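Local atomic coordinates of DNA sulfur modification protein DndE (Escherichia coli, PDB entry 4LRV), a protein that takes part in DNA phosphorothioation, the sulfur modification of the DNA backbone, and probably binds DNA. Residues D100-A103 and A104-N107; P83-E86 and Q87-I91; T24-P28 and N29-R33. One frame throughout, in Å; residues are numbered along the deposited sequence.

Contact 1 (D100-A103 and A104-N107)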
ATOM      1  N   ASP A 100      -0.790   6.563 -25.850  1.00 15.62           N
ATOM      2  CA  ASP A 100      -2.054   6.060 -26.382  1.00 15.52           C
ATOM      3  C   ASP A 100      -2.985   5.630 -25.243  1.00 15.80           C
ATOM      4  O   ASP A 100      -4.106   6.103 -25.145  1.00 15.27           O
ATOM      5  CB  ASP A 100      -1.800   4.913 -27.356  1.00 15.56           C
ATOM      6  CG  ASP A 100      -3.078   4.295 -27.860  1.00 16.48           C
ATOM      7  OD1 ASP A 100      -3.738   4.927 -28.717  1.00 17.96           O
ATOM      8  OD2 ASP A 100      -3.427   3.182 -27.395  1.00 16.66           O
ATOM      9  N   GLY A 101      -2.489   4.747 -24.371  1.00 16.80           N
ATOM     10  CA  GLY A 101      -3.197   4.343 -23.152  1.00 17.52           C
ATOM     11  C   GLY A 101      -3.780   5.485 -22.322  1.00 18.25           C
ATOM     12  O   GLY A 101      -4.931   5.413 -21.896  1.00 18.49           O
ATOM     13  N   ILE A 102      -2.992   6.537 -22.100  1.00 18.35           N
ATOM     14  CA  ILE A 102      -3.452   7.700 -21.321  1.00 18.74           C
ATOM     15  C   ILE A 102      -4.344   8.689 -22.093  1.00 19.65           C
ATOM     16  O   ILE A 102      -5.205   9.324 -21.495  1.00 19.99           O
ATOM     17  CB  ILE A 102      -2.271   8.456 -20.639  1.00 18.42           C
ATOM     18  CG1 ILE A 102      -2.764   9.258 -19.433  1.00 18.99           C
ATOM     19  CG2 ILE A 102      -1.521   9.352 -21.619  1.00 17.98           C
ATOM     20  CD1 ILE A 102      -2.923   8.424 -18.171  1.00 19.21           C
ATOM     21  N   ALA A 103      -4.152   8.816 -23.408  1.00 20.61           N
ATOM     22  CA  ALA A 103      -5.047   9.632 -24.237  1.00 21.98           C
ATOM     23  C   ALA A 103      -6.482   9.109 -24.174  1.00 23.73           C
ATOM     24  O   ALA A 103      -7.447   9.862 -24.313  1.00 23.60           O
ATOM     25  CB  ALA A 103      -4.565   9.656 -25.671  1.00 21.50           C
ATOM     26  N   ALA A 104      -6.606   7.805 -23.951  1.00 25.86           N
ATOM     27  CA  ALA A 104      -7.894   7.132 -23.913  1.00 27.93           C
ATOM     28  C   ALA A 104      -8.767   7.571 -22.727  1.00 29.43           C
ATOM     29  O   ALA A 104      -9.734   6.888 -22.380  1.00 30.27           O
ATOM     30  CB  ALA A 104      -7.680   5.616 -23.901  1.00 27.85           C
ATOM     31  N   LEU A 105      -8.426   8.705 -22.112  1.00 30.22           N
ATOM     32  CA  LEU A 105      -9.154   9.207 -20.946  1.00 30.57           C
ATOM     33  C   LEU A 105      -9.588  10.662 -21.144  1.00 31.73           C
ATOM     34  O   LEU A 105      -9.519  11.480 -20.221  1.00 31.77           O
ATOM     35  CB  LEU A 105      -8.309   9.063 -19.672  1.00 30.26           C
ATOM     36  CG  LEU A 105      -7.652   7.713 -19.319  1.00 30.58           C
ATOM     37  CD1 LEU A 105      -6.675   7.875 -18.157  1.00 30.88           C
ATOM     38  CD2 LEU A 105      -8.659   6.610 -18.995  1.00 30.54           C
ATOM     39  N   ARG A 106     -10.024  10.980 -22.360  1.00 33.05           N
ATOM     40  CA  ARG A 106     -10.579  12.301 -22.665  1.00 34.43           C
ATOM     41  C   ARG A 106     -11.929  12.164 -23.383  1.00 35.18           C
ATOM     42  O   ARG A 106     -12.230  11.105 -23.935  1.00 35.27           O
ATOM     43  CB  ARG A 106      -9.605  13.135 -23.518  1.00 34.36           C
ATOM     44  CG  ARG A 106      -8.140  13.157 -23.040  1.00 34.45           C
ATOM     45  CD  ARG A 106      -7.368  14.286 -23.726  1.00 34.78           C
ATOM     46  NE  ARG A 106      -5.976  13.959 -24.055  1.00 35.12           N
ATOM     47  CZ  ARG A 106      -5.542  13.579 -25.261  1.00 34.99           C
ATOM     48  NH1 ARG A 106      -4.252  13.320 -25.463  1.00 33.77           N
ATOM     49  NH2 ARG A 106      -6.393  13.459 -26.277  1.00 36.00           N
ATOM     50  N   ASN A 107     -12.726  13.240 -23.338  1.00 36.11           N
ATOM     51  CA  ASN A 107     -13.963  13.442 -24.140  1.00 36.78           C
ATOM     52  C   ASN A 107     -15.265  13.460 -23.335  1.00 36.44           C
ATOM     53  O   ASN A 107     -15.723  12.434 -22.828  1.00 36.34           O
ATOM     54  CB  ASN A 107     -14.066  12.495 -25.349  1.00 37.55           C
ATOM     55  CG  ASN A 107     -13.157  12.909 -26.510  1.00 39.59           C
ATOM     56  OD1 ASN A 107     -12.339  13.831 -26.390  1.00 41.24           O
ATOM     57  ND2 ASN A 107     -13.298  12.220 -27.643  1.00 39.83           N
TER
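The carbonyl oxygen of Asp-100 accepts the backbone N-H of Ala-104, with Ala-104 N and Asp-100 O 3.3 Å apart. This is a terminal i-to-i+4 bond of helix 87-103, for Ala-104 is the first residue to leave helical backbone angles. The methyl group of Ala-104 lies beside the preceding turn, its CB 3.4 Å from Gly-101 O; that oxygen also accepts a hydrogen bond from Arg-38 of helix 28-40.

On the buried side, Ile-102 and Leu-105 meet at their ends, CD1 of Ile-102 lying 3.8 Å from CD1 of Leu-105. With CG1 of Ile-102 anti to the backbone N (chi1 -157°), the isoleucine also reaches Gln-16, Leu-17 and Leu-20 of helix 11-23, while Leu-105 continues the same apolar layer onto Leu-20 and packs on Arg-6 of the second subunit. The chain thus leaves the helix with one residue still anchored in the interior and at a subunit boundary.

Arg-106, on the exposed side, folds back over the last helical turn. Its chain bends at chi3 (-143°), which lays the guanidinium over Ala-103: CA of that alanine lies 4.0 Å from the guanidinium plane, offset toward its rim, and the methyl CB approaches NH1 of Arg-106 to 3.7 Å.

Contact 2 (P83-E86 and Q87-I91)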
ATOM      1  N   PRO A  83       9.690  -7.368 -32.270  1.00 16.06           N
ATOM      2  CA  PRO A  83      10.880  -8.235 -32.340  1.00 16.73           C
ATOM      3  C   PRO A  83      12.058  -7.626 -33.100  1.00 17.78           C
ATOM      4  O   PRO A  83      13.230  -7.875 -32.747  1.00 17.79           O
ATOM      5  CB  PRO A  83      10.368  -9.500 -33.055  1.00 16.57           C
ATOM      6  CG  PRO A  83       9.101  -9.095 -33.753  1.00 16.12           C
ATOM      7  CD  PRO A  83       8.510  -7.977 -32.917  1.00 16.20           C
ATOM      8  N   GLN A  84      11.749  -6.822 -34.115  1.00 18.34           N
ATOM      9  CA  GLN A  84      12.781  -6.262 -34.994  1.00 18.75           C
ATOM     10  C   GLN A  84      13.330  -4.900 -34.563  1.00 18.21           C
ATOM     11  O   GLN A  84      14.269  -4.400 -35.176  1.00 18.45           O
ATOM     12  CB  GLN A  84      12.284  -6.197 -36.455  1.00 18.95           C
ATOM     13  CG  GLN A  84      12.133  -7.553 -37.142  1.00 19.89           C
ATOM     14  CD  GLN A  84      13.436  -8.346 -37.193  1.00 21.59           C
ATOM     15  OE1 GLN A  84      13.523  -9.447 -36.656  1.00 23.55           O
ATOM     16  NE2 GLN A  84      14.450  -7.789 -37.845  1.00 21.75           N
ATOM     17  N   LEU A  85      12.763  -4.305 -33.519  1.00 17.58           N
ATOM     18  CA  LEU A  85      13.165  -2.952 -33.117  1.00 17.18           C
ATOM     19  C   LEU A  85      14.432  -2.948 -32.259  1.00 18.22           C
ATOM     20  O   LEU A  85      14.662  -3.866 -31.466  1.00 18.15           O
ATOM     21  CB  LEU A  85      12.021  -2.231 -32.393  1.00 16.40           C
ATOM     22  CG  LEU A  85      10.717  -1.996 -33.169  1.00 15.60           C
ATOM     23  CD1 LEU A  85       9.710  -1.174 -32.354  1.00 15.10           C
ATOM     24  CD2 LEU A  85      11.012  -1.301 -34.467  1.00 14.86           C
ATOM     25  N   GLU A  86      15.254  -1.917 -32.442  1.00 19.08           N
ATOM     26  CA  GLU A  86      16.437  -1.705 -31.614  1.00 20.13           C
ATOM     27  C   GLU A  86      16.058  -0.875 -30.390  1.00 19.79           C
ATOM     28  O   GLU A  86      14.975  -0.301 -30.339  1.00 19.14           O
ATOM     29  CB  GLU A  86      17.528  -0.982 -32.395  1.00 21.10           C
ATOM     30  CG  GLU A  86      17.749  -1.470 -33.827  1.00 25.12           C
ATOM     31  CD  GLU A  86      18.753  -2.605 -33.917  1.00 29.51           C
ATOM     32  OE1 GLU A  86      19.646  -2.522 -34.787  1.00 31.37           O
ATOM     33  OE2 GLU A  86      18.654  -3.575 -33.124  1.00 31.07           O
ATOM     34  N   GLN A  87      16.958  -0.807 -29.416  1.00 20.05           N
ATOM     35  CA  GLN A  87      16.698  -0.090 -28.166  1.00 20.17           C
ATOM     36  C   GLN A  87      16.057   1.296 -28.380  1.00 19.96           C
ATOM     37  O   GLN A  87      14.965   1.565 -27.865  1.00 19.60           O
ATOM     38  CB  GLN A  87      17.980   0.019 -27.337  1.00 20.22           C
ATOM     39  CG  GLN A  87      17.740   0.386 -25.884  1.00 20.29           C
ATOM     40  CD  GLN A  87      19.007   0.305 -25.042  1.00 20.22           C
ATOM     41  OE1 GLN A  87      19.945   1.082 -25.235  1.00 19.98           O
ATOM     42  NE2 GLN A  87      19.035  -0.633 -24.100  1.00 19.68           N
ATOM     43  N   LYS A  88      16.729   2.155 -29.144  1.00 19.78           N
ATOM     44  CA  LYS A  88      16.199   3.475 -29.497  1.00 20.05           C
ATOM     45  C   LYS A  88      14.712   3.426 -29.899  1.00 18.58           C
ATOM     46  O   LYS A  88      13.915   4.236 -29.442  1.00 17.86           O
ATOM     47  CB  LYS A  88      17.044   4.103 -30.617  1.00 21.20           C
ATOM     48  CG  LYS A  88      16.699   5.550 -30.954  1.00 26.13           C
ATOM     49  CD  LYS A  88      17.344   6.530 -29.961  1.00 33.29           C
ATOM     50  CE  LYS A  88      18.592   7.218 -30.533  1.00 36.65           C
ATOM     51  NZ  LYS A  88      18.256   8.525 -31.200  1.00 37.89           N
ATOM     52  N   ALA A  89      14.347   2.458 -30.736  1.00 17.74           N
ATOM     53  CA  ALA A  89      12.970   2.340 -31.216  1.00 16.90           C
ATOM     54  C   ALA A  89      12.018   1.722 -30.182  1.00 16.50           C
ATOM     55  O   ALA A  89      10.831   2.062 -30.158  1.00 16.33           O
ATOM     56  CB  ALA A  89      12.919   1.574 -32.538  1.00 16.36           C
ATOM     57  N   LEU A  90      12.538   0.825 -29.342  1.00 15.89           N
ATOM     58  CA  LEU A  90      11.769   0.218 -28.260  1.00 15.63           C
ATOM     59  C   LEU A  90      11.305   1.243 -27.217  1.00 15.21           C
ATOM     60  O   LEU A  90      10.195   1.146 -26.682  1.00 14.78           O
ATOM     61  CB  LEU A  90      12.579  -0.892 -27.577  1.00 15.87           C
ATOM     62  CG  LEU A  90      12.564  -2.282 -28.215  1.00 16.73           C
ATOM     63  CD1 LEU A  90      13.381  -3.214 -27.368  1.00 18.08           C
ATOM     64  CD2 LEU A  90      11.147  -2.841 -28.387  1.00 16.45           C
ATOM     65  N   ILE A  91      12.158   2.217 -26.931  1.00 14.95           N
ATOM     66  CA  ILE A  91      11.778   3.317 -26.053  1.00 15.21           C
ATOM     67  C   ILE A  91      10.614   4.104 -26.648  1.00 15.23           C
ATOM     68  O   ILE A  91       9.620   4.366 -25.959  1.00 15.41           O
ATOM     69  CB  ILE A  91      12.954   4.278 -25.756  1.00 15.21           C
ATOM     70  CG1 ILE A  91      14.222   3.484 -25.423  1.00 14.64           C
ATOM     71  CG2 ILE A  91      12.579   5.224 -24.599  1.00 14.28           C
ATOM     72  CD1 ILE A  91      15.502   4.294 -25.552  1.00 14.74           C
TER
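Leu-85 and Leu-90 touch across Glu-86, the N-cap residue of helix 87-103, and as residues i and i+5 astride the cap they form a hydrophobic staple at the start of that helix. Gln-87 opens the first turn, and its side chain leads off from the loop: CG stands anti to the backbone N (chi1 -164°) and the chain runs on extended, so that NE2 can donate to the backbone oxygen of Met-2 in the N-terminal segment. The amide thereby joins the beginning of the helix to the start of the polypeptide.

Beyond Lys-88, Ala-89 points back toward the loop and adds a further apolar contact to the staple, with its methyl CB 3.9 Å from Leu-85 CB; CD2 of the leucine comes to 4.0 Å from the same methyl, so Leu-85 lies alongside Ala-89 through both its CB and one branch. The backbone N of Ala-89 makes a weak bond of 2.9 Å to Glu-86 O, bent to 121° at the hydrogen.

Leu-90 supplies the second donor to that oxygen. Its N lies 2.9 Å from Glu-86 O and the bond is much straighter, 155° at the hydrogen, making it the first regular helical link between the two segments. The buried side chain of Leu-90 also packs on Met-2, and from the loop side Leu-85 CB closes the staple by approaching its CD2 methyl to 4.1 Å.

Contact 3 (T24-P28 and N29-R33)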
ATOM      1  N   THR A  24      -7.285  11.485  -9.485  1.00 19.24           N
ATOM      2  CA  THR A  24      -7.230  10.201  -8.830  1.00 18.97           C
ATOM      3  C   THR A  24      -6.036  10.266  -7.883  1.00 19.44           C
ATOM      4  O   THR A  24      -5.317  11.261  -7.854  1.00 19.92           O
ATOM      5  CB  THR A  24      -7.071   9.076  -9.866  1.00 18.95           C
ATOM      6  OG1 THR A  24      -5.762   9.120 -10.442  1.00 19.18           O
ATOM      7  CG2 THR A  24      -8.072   9.243 -10.986  1.00 19.43           C
ATOM      8  N   GLY A  25      -5.801   9.246  -7.083  1.00 19.10           N
ATOM      9  CA  GLY A  25      -4.567   9.305  -6.313  1.00 19.11           C
ATOM     10  C   GLY A  25      -3.357   8.850  -7.120  1.00 18.11           C
ATOM     11  O   GLY A  25      -2.218   8.973  -6.671  1.00 17.74           O
ATOM     12  N   ILE A  26      -3.617   8.329  -8.314  1.00 17.58           N
ATOM     13  CA  ILE A  26      -2.644   7.515  -9.043  1.00 17.18           C
ATOM     14  C   ILE A  26      -1.399   8.297  -9.446  1.00 16.56           C
ATOM     15  O   ILE A  26      -1.480   9.294 -10.161  1.00 16.21           O
ATOM     16  CB  ILE A  26      -3.277   6.869 -10.283  1.00 17.41           C
ATOM     17  CG1 ILE A  26      -4.568   6.135  -9.892  1.00 17.35           C
ATOM     18  CG2 ILE A  26      -2.272   5.946 -10.964  1.00 17.55           C
ATOM     19  CD1 ILE A  26      -5.544   5.886 -11.044  1.00 16.90           C
ATOM     20  N   THR A  27      -0.257   7.830  -8.955  1.00 16.20           N
ATOM     21  CA  THR A  27       1.040   8.449  -9.205  1.00 16.09           C
ATOM     22  C   THR A  27       1.474   8.216 -10.646  1.00 15.48           C
ATOM     23  O   THR A  27       1.185   7.165 -11.214  1.00 15.81           O
ATOM     24  CB  THR A  27       2.090   7.842  -8.303  1.00 16.01           C
ATOM     25  OG1 THR A  27       2.121   6.431  -8.529  1.00 17.67           O
ATOM     26  CG2 THR A  27       1.745   8.098  -6.860  1.00 16.30           C
ATOM     27  N   PRO A  28       2.197   9.181 -11.232  1.00 14.90           N
ATOM     28  CA  PRO A  28       2.542   9.125 -12.663  1.00 14.17           C
ATOM     29  C   PRO A  28       3.169   7.797 -13.101  1.00 14.28           C
ATOM     30  O   PRO A  28       2.796   7.257 -14.143  1.00 15.03           O
ATOM     31  CB  PRO A  28       3.537  10.274 -12.836  1.00 13.58           C
ATOM     32  CG  PRO A  28       3.277  11.196 -11.690  1.00 14.31           C
ATOM     33  CD  PRO A  28       2.849  10.316 -10.547  1.00 14.75           C
ATOM     34  N   ASN A  29       4.085   7.248 -12.318  1.00 14.17           N
ATOM     35  CA  ASN A  29       4.719   5.995 -12.721  1.00 14.30           C
ATOM     36  C   ASN A  29       3.775   4.777 -12.745  1.00 13.98           C
ATOM     37  O   ASN A  29       3.915   3.900 -13.600  1.00 13.91           O
ATOM     38  CB  ASN A  29       6.003   5.720 -11.921  1.00 14.34           C
ATOM     39  CG  ASN A  29       5.740   5.398 -10.463  1.00 15.25           C
ATOM     40  OD1 ASN A  29       4.736   5.816  -9.882  1.00 16.38           O
ATOM     41  ND2 ASN A  29       6.659   4.649  -9.857  1.00 15.87           N
ATOM     42  N   ILE A  30       2.825   4.732 -11.812  1.00 13.71           N
ATOM     43  CA  ILE A  30       1.829   3.663 -11.790  1.00 13.77           C
ATOM     44  C   ILE A  30       0.842   3.837 -12.940  1.00 13.65           C
ATOM     45  O   ILE A  30       0.367   2.859 -13.503  1.00 13.57           O
ATOM     46  CB  ILE A  30       1.058   3.599 -10.441  1.00 13.91           C
ATOM     47  CG1 ILE A  30       1.949   3.011  -9.336  1.00 14.85           C
ATOM     48  CG2 ILE A  30      -0.211   2.760 -10.588  1.00 13.03           C
ATOM     49  CD1 ILE A  30       1.387   3.165  -7.917  1.00 15.47           C
ATOM     50  N   ALA A  31       0.529   5.089 -13.269  1.00 13.73           N
ATOM     51  CA  ALA A  31      -0.394   5.379 -14.353  1.00 13.63           C
ATOM     52  C   ALA A  31       0.232   5.016 -15.694  1.00 13.25           C
ATOM     53  O   ALA A  31      -0.466   4.610 -16.623  1.00 13.34           O
ATOM     54  CB  ALA A  31      -0.775   6.831 -14.334  1.00 14.21           C
ATOM     55  N   ALA A  32       1.550   5.164 -15.789  1.00 12.32           N
ATOM     56  CA  ALA A  32       2.268   4.778 -16.979  1.00 12.00           C
ATOM     57  C   ALA A  32       2.152   3.260 -17.212  1.00 12.66           C
ATOM     58  O   ALA A  32       1.976   2.810 -18.347  1.00 12.71           O
ATOM     59  CB  ALA A  32       3.712   5.224 -16.886  1.00 11.56           C
ATOM     60  N   ARG A  33       2.228   2.475 -16.137  1.00 13.00           N
ATOM     61  CA  ARG A  33       2.033   1.034 -16.244  1.00 13.64           C
ATOM     62  C   ARG A  33       0.651   0.704 -16.766  1.00 14.35           C
ATOM     63  O   ARG A  33       0.515  -0.043 -17.746  1.00 14.78           O
ATOM     64  CB  ARG A  33       2.239   0.358 -14.899  1.00 13.37           C
ATOM     65  CG  ARG A  33       3.639   0.508 -14.393  1.00 13.30           C
ATOM     66  CD  ARG A  33       3.764  -0.015 -13.013  1.00 13.26           C
ATOM     67  NE  ARG A  33       4.884   0.645 -12.368  1.00 14.54           N
ATOM     68  CZ  ARG A  33       5.186   0.523 -11.084  1.00 15.28           C
ATOM     69  NH1 ARG A  33       4.444  -0.244 -10.290  1.00 14.13           N
ATOM     70  NH2 ARG A  33       6.235   1.180 -10.600  1.00 16.23           N
TER
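Thr-27, at the N-cap position of helix 28-40, meets the first helical turn through its CB and OG1. Its CB lies 3.7 Å from Asn-29 OD1. Beyond it, OG1 stands between the backbone N and the carbonyl carbon (chi1 57°), and from there the hydroxyl donates to Asn-29 OD1, with OG1 and OD1 3.0 Å apart. The two side chains run next to each other in the same direction, and the donor sits nearly in line with the amide C=O. That amide is held at its other end too, because Asn-29 ND2 donates to the backbone oxygen of Thr-65 of the same chain; the asparagine therefore connects the cap to helix 63-67 and its rotation is fixed from both sides. The Thr-27 hydroxyl is also brushed by the CD1 methyl of Ile-30, 3.4 Å from OG1.

The Thr-27 carbonyl is shared by two backbone donors: a weak, bent bond from Ile-30 N, and a straighter one from Ala-31 N, 3.0 Å from Thr-27 O. On the loop side, Ile-26 CG2 touches two residues of the turn, 3.8 Å from Ile-30 CG2 and equally far from Ala-31 CB. Ala-31 in turn packs on Leu-17 and Leu-20 of helix 11-23, whereas Ile-26 touches Thr-65 of the second subunit. Upstream, Thr-24 OG1 accepts from Ile-26 N, 3.1 Å away. An ST turn thus precedes the N-cap position, consistent with the turn between the two helices of a ribbon-helix-helix fold.

Overall arrangement
From the N terminus, the chain first makes contact 3, where the loop after helix 11-23 turns into helix 28-40. Contact 2 follows at the passage from the loop after helix 71-81 into helix 87-103, and contact 1 lies at the far end of that same helix. The three are strictly in series, with none enclosing or crossing another. Contacts 1 and 2 mark the two ends of helix 87-103, their centres about 24 Å apart on opposite sides of the chain's centre. Contacts 1 and 3 are closer, about 14 Å between centres; both pack against helix 11-23 and touch the second subunit, whereas contact 2 joins the N-terminal segment.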